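Long-range contact in fimbrium subunit Fim1C (Bacteroides vulgatus, PDB 4QB7), which probably forms part of the tip of fimbriae, the surface filaments through which the bacterium adheres and builds biofilm: residues D139-H145 with F162-L168. Sequence-based numbering, arbitrary orientation.
Sequences DLVTDCH and FKFSHVL
Thr142 and Ser165 form an antiparallel hydrogen-bonded pair, Ser165 N reaching Thr142 O at 2.8 Å and Thr142 N returning a bond to Ser165 O. Next along, the side chain of Asp143 takes up a backbone N-H of the other segment. Asp143 CB lies 3.5 Å from Lys163 O and also near Phe164 CD1; Asp143 CG is set anti to the backbone N (chi1 -174°), which brings it to 3.1 Å from Lys163 O. Asp143 OD2 accepts Lys163 N at 2.9 Å, from well above the carboxylate plane, and sits at the edge of the Phe162 ring. OD1 turns back to its own segment, taking His145 N in an Asx turn. The His145 imidazole receives Lys163 CB over one face, a CH-pi contact 4.0 Å from the centroid. With an alanine at Asp143, Lys163 N would probably lose this acceptor and His145 N its Asx-turn partner. At the far end, His166 ND1 donates to the syn side of Asp139 OD1 (2.7 Å), ring and carboxylate nearly coplanar; a water links OD1 to Leu140 O and Leu168 N. Strand 141-143 lies between strands 90-97 and 159-178 in the mixed sheet, helix 30-36 touching Phe164 and His166, and Tyr208 of strand 203-209 bonding Thr142 OG1.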
ATOM      1  N   ASP A 139      -0.948  -1.471   5.092  1.00 44.39           N
ATOM      2  CA  ASP A 139      -1.491  -0.357   4.307  1.00 42.61           C
ATOM      3  C   ASP A 139      -1.246   0.892   5.167  1.00 46.87           C
ATOM      4  O   ASP A 139      -2.097   1.269   5.982  1.00 47.61           O
ATOM      5  CB  ASP A 139      -2.973  -0.596   3.961  1.00 43.28           C
ATOM      6  CG  ASP A 139      -3.688   0.544   3.255  1.00 49.35           C
ATOM      7  OD1 ASP A 139      -2.992   1.448   2.726  1.00 47.34           O
ATOM      8  OD2 ASP A 139      -4.956   0.533   3.229  1.00 56.32           O
ATOM      9  N   LEU A 140      -0.020   1.465   5.052  1.00 41.04           N
ATOM     10  CA  LEU A 140       0.425   2.619   5.820  1.00 38.65           C
ATOM     11  C   LEU A 140      -0.318   3.862   5.386  1.00 44.27           C
ATOM     12  O   LEU A 140      -0.241   4.261   4.222  1.00 43.68           O
ATOM     13  CB  LEU A 140       1.951   2.827   5.693  1.00 37.33           C
ATOM     14  CG  LEU A 140       2.552   4.021   6.468  1.00 39.45           C
ATOM     15  CD1 LEU A 140       2.510   3.794   7.971  1.00 37.89           C
ATOM     16  CD2 LEU A 140       3.948   4.349   5.981  1.00 39.27           C
ATOM     17  N   VAL A 141      -1.034   4.478   6.339  1.00 41.66           N
ATOM     18  CA  VAL A 141      -1.787   5.702   6.096  1.00 40.16           C
ATOM     19  C   VAL A 141      -1.219   6.797   6.976  1.00 44.92           C
ATOM     20  O   VAL A 141      -0.726   6.530   8.075  1.00 46.57           O
ATOM     21  CB  VAL A 141      -3.334   5.558   6.253  1.00 43.27           C
ATOM     22  CG1 VAL A 141      -3.914   4.575   5.261  1.00 42.07           C
ATOM     23  CG2 VAL A 141      -3.746   5.204   7.668  1.00 43.60           C
ATOM     24  N   THR A 142      -1.229   8.027   6.487  1.00 40.88           N
ATOM     25  CA  THR A 142      -0.734   9.142   7.296  1.00 40.55           C
ATOM     26  C   THR A 142      -1.644  10.324   7.155  1.00 44.59           C
ATOM     27  O   THR A 142      -2.451  10.403   6.229  1.00 45.45           O
ATOM     28  CB  THR A 142       0.704   9.572   6.962  1.00 40.34           C
ATOM     29  OG1 THR A 142       0.679  10.340   5.749  1.00 41.79           O
ATOM     30  CG2 THR A 142       1.677   8.413   6.896  1.00 37.04           C
ATOM     31  N   ASP A 143      -1.470  11.261   8.063  1.00 40.87           N
ATOM     32  CA  ASP A 143      -2.186  12.503   8.073  1.00 40.72           C
ATOM     33  C   ASP A 143      -1.222  13.634   8.405  1.00 45.47           C
ATOM     34  O   ASP A 143      -0.699  13.694   9.513  1.00 45.68           O
ATOM     35  CB  ASP A 143      -3.349  12.450   9.068  1.00 41.79           C
ATOM     36  CG  ASP A 143      -4.217  13.684   9.025  1.00 45.95           C
ATOM     37  OD1 ASP A 143      -3.861  14.634   8.292  1.00 45.28           O
ATOM     38  OD2 ASP A 143      -5.227  13.717   9.743  1.00 52.11           O
ATOM     39  N   CYS A 144      -0.990  14.513   7.428  1.00 43.12           N
ATOM     40  CA  CYS A 144      -0.179  15.713   7.572  1.00 44.66           C
ATOM     41  C   CYS A 144      -0.862  16.894   6.839  1.00 49.34           C
ATOM     42  O   CYS A 144      -0.190  17.817   6.376  1.00 48.73           O
ATOM     43  CB  CYS A 144       1.259  15.489   7.113  1.00 46.42           C
ATOM     44  SG  CYS A 144       1.436  15.018   5.376  1.00 50.89           S
ATOM     45  N   HIS A 145      -2.222  16.891   6.805  1.00 48.03           N
ATOM     46  CA  HIS A 145      -2.980  17.970   6.173  1.00 49.12           C
ATOM     47  C   HIS A 145      -2.980  19.205   7.116  1.00 51.80           C
ATOM     48  O   HIS A 145      -2.845  19.074   8.343  1.00 49.96           O
ATOM     49  CB  HIS A 145      -4.385  17.527   5.663  1.00 50.56           C
ATOM     50  CG  HIS A 145      -5.492  17.381   6.666  1.00 54.84           C
ATOM     51  ND1 HIS A 145      -5.474  16.388   7.639  1.00 56.66           N
ATOM     52  CD2 HIS A 145      -6.696  18.001   6.713  1.00 57.62           C
ATOM     53  CE1 HIS A 145      -6.622  16.486   8.292  1.00 55.96           C
ATOM     54  NE2 HIS A 145      -7.400  17.429   7.762  1.00 57.19           N
ATOM     55  N   PHE A 162      -9.037  13.919  11.910  1.00 42.09           N
ATOM     56  CA  PHE A 162      -7.997  13.326  11.103  1.00 39.88           C
ATOM     57  C   PHE A 162      -8.602  12.824   9.807  1.00 45.41           C
ATOM     58  O   PHE A 162      -9.752  12.406   9.774  1.00 45.97           O
ATOM     59  CB  PHE A 162      -7.275  12.208  11.868  1.00 40.60           C
ATOM     60  CG  PHE A 162      -6.608  12.679  13.139  1.00 40.86           C
ATOM     61  CD1 PHE A 162      -5.338  13.252  13.108  1.00 42.22           C
ATOM     62  CD2 PHE A 162      -7.254  12.561  14.371  1.00 42.04           C
ATOM     63  CE1 PHE A 162      -4.737  13.725  14.281  1.00 43.15           C
ATOM     64  CE2 PHE A 162      -6.651  13.030  15.547  1.00 44.77           C
ATOM     65  CZ  PHE A 162      -5.399  13.615  15.494  1.00 43.04           C
ATOM     66  N   LYS A 163      -7.826  12.911   8.739  1.00 42.25           N
ATOM     67  CA  LYS A 163      -8.138  12.547   7.362  1.00 41.93           C
ATOM     68  C   LYS A 163      -6.916  11.793   6.890  1.00 45.24           C
ATOM     69  O   LYS A 163      -5.870  12.401   6.695  1.00 44.87           O
ATOM     70  CB  LYS A 163      -8.371  13.852   6.572  1.00 45.29           C
ATOM     71  CG  LYS A 163      -9.424  13.865   5.478  1.00 59.64           C
ATOM     72  CD  LYS A 163     -10.120  15.227   5.594  1.00 76.50           C
ATOM     73  CE  LYS A 163     -10.784  15.757   4.346  1.00 87.51           C
ATOM     74  NZ  LYS A 163     -11.670  16.920   4.676  1.00 88.09           N
ATOM     75  N   PHE A 164      -6.995  10.462   6.848  1.00 41.81           N
ATOM     76  CA  PHE A 164      -5.868   9.615   6.495  1.00 40.30           C
ATOM     77  C   PHE A 164      -5.734   9.401   4.997  1.00 45.12           C
ATOM     78  O   PHE A 164      -6.726   9.153   4.311  1.00 45.00           O
ATOM     79  CB  PHE A 164      -5.997   8.268   7.200  1.00 41.23           C
ATOM     80  CG  PHE A 164      -5.743   8.387   8.682  1.00 42.16           C
ATOM     81  CD1 PHE A 164      -4.449   8.545   9.172  1.00 43.52           C
ATOM     82  CD2 PHE A 164      -6.794   8.316   9.591  1.00 43.82           C
ATOM     83  CE1 PHE A 164      -4.214   8.651  10.543  1.00 44.61           C
ATOM     84  CE2 PHE A 164      -6.558   8.449  10.964  1.00 46.69           C
ATOM     85  CZ  PHE A 164      -5.268   8.600  11.432  1.00 44.45           C
ATOM     86  N   SER A 165      -4.494   9.491   4.492  1.00 41.53           N
ATOM     87  CA  SER A 165      -4.199   9.257   3.075  1.00 40.45           C
ATOM     88  C   SER A 165      -3.314   8.047   2.926  1.00 42.38           C
ATOM     89  O   SER A 165      -2.478   7.805   3.789  1.00 39.83           O
ATOM     90  CB  SER A 165      -3.517  10.477   2.467  1.00 43.69           C
ATOM     91  OG  SER A 165      -4.465  11.458   2.090  1.00 52.13           O
ATOM     92  N   HIS A 166      -3.493   7.283   1.842  1.00 41.62           N
ATOM     93  CA  HIS A 166      -2.665   6.100   1.539  1.00 41.59           C
ATOM     94  C   HIS A 166      -1.372   6.579   0.886  1.00 46.21           C
ATOM     95  O   HIS A 166      -1.404   7.204  -0.190  1.00 46.99           O
ATOM     96  CB  HIS A 166      -3.426   5.119   0.659  1.00 42.34           C
ATOM     97  CG  HIS A 166      -4.673   4.581   1.303  1.00 46.13           C
ATOM     98  ND1 HIS A 166      -4.640   3.481   2.144  1.00 47.86           N
ATOM     99  CD2 HIS A 166      -5.952   4.994   1.187  1.00 48.32           C
ATOM    100  CE1 HIS A 166      -5.891   3.264   2.511  1.00 47.32           C
ATOM    101  NE2 HIS A 166      -6.716   4.150   1.962  1.00 48.07           N
ATOM    102  N   VAL A 167      -0.244   6.397   1.593  1.00 40.90           N
ATOM    103  CA  VAL A 167       1.052   6.932   1.160  1.00 39.18           C
ATOM    104  C   VAL A 167       1.883   5.906   0.368  1.00 44.61           C
ATOM    105  O   VAL A 167       2.966   6.238  -0.119  1.00 46.26           O
ATOM    106  CB  VAL A 167       1.836   7.516   2.349  1.00 40.79           C
ATOM    107  CG1 VAL A 167       1.045   8.652   2.992  1.00 39.84           C
ATOM    108  CG2 VAL A 167       2.199   6.442   3.378  1.00 39.68           C
ATOM    109  N   LEU A 168       1.370   4.681   0.216  1.00 39.50           N
ATOM    110  CA  LEU A 168       2.032   3.613  -0.544  1.00 37.99           C
ATOM    111  C   LEU A 168       1.397   3.497  -1.946  1.00 43.04           C
ATOM    112  O   LEU A 168       0.552   4.322  -2.316  1.00 41.82           O
ATOM    113  CB  LEU A 168       1.876   2.263   0.215  1.00 36.77           C
ATOM    114  CG  LEU A 168       2.467   2.134   1.599  1.00 39.88           C
ATOM    115  CD1 LEU A 168       2.186   0.778   2.161  1.00 39.11           C
ATOM    116  CD2 LEU A 168       3.958   2.377   1.590  1.00 40.92           C
TER
HETATM  117  O   HOH W   1      -0.844   3.181   1.800  1.00 37.58           O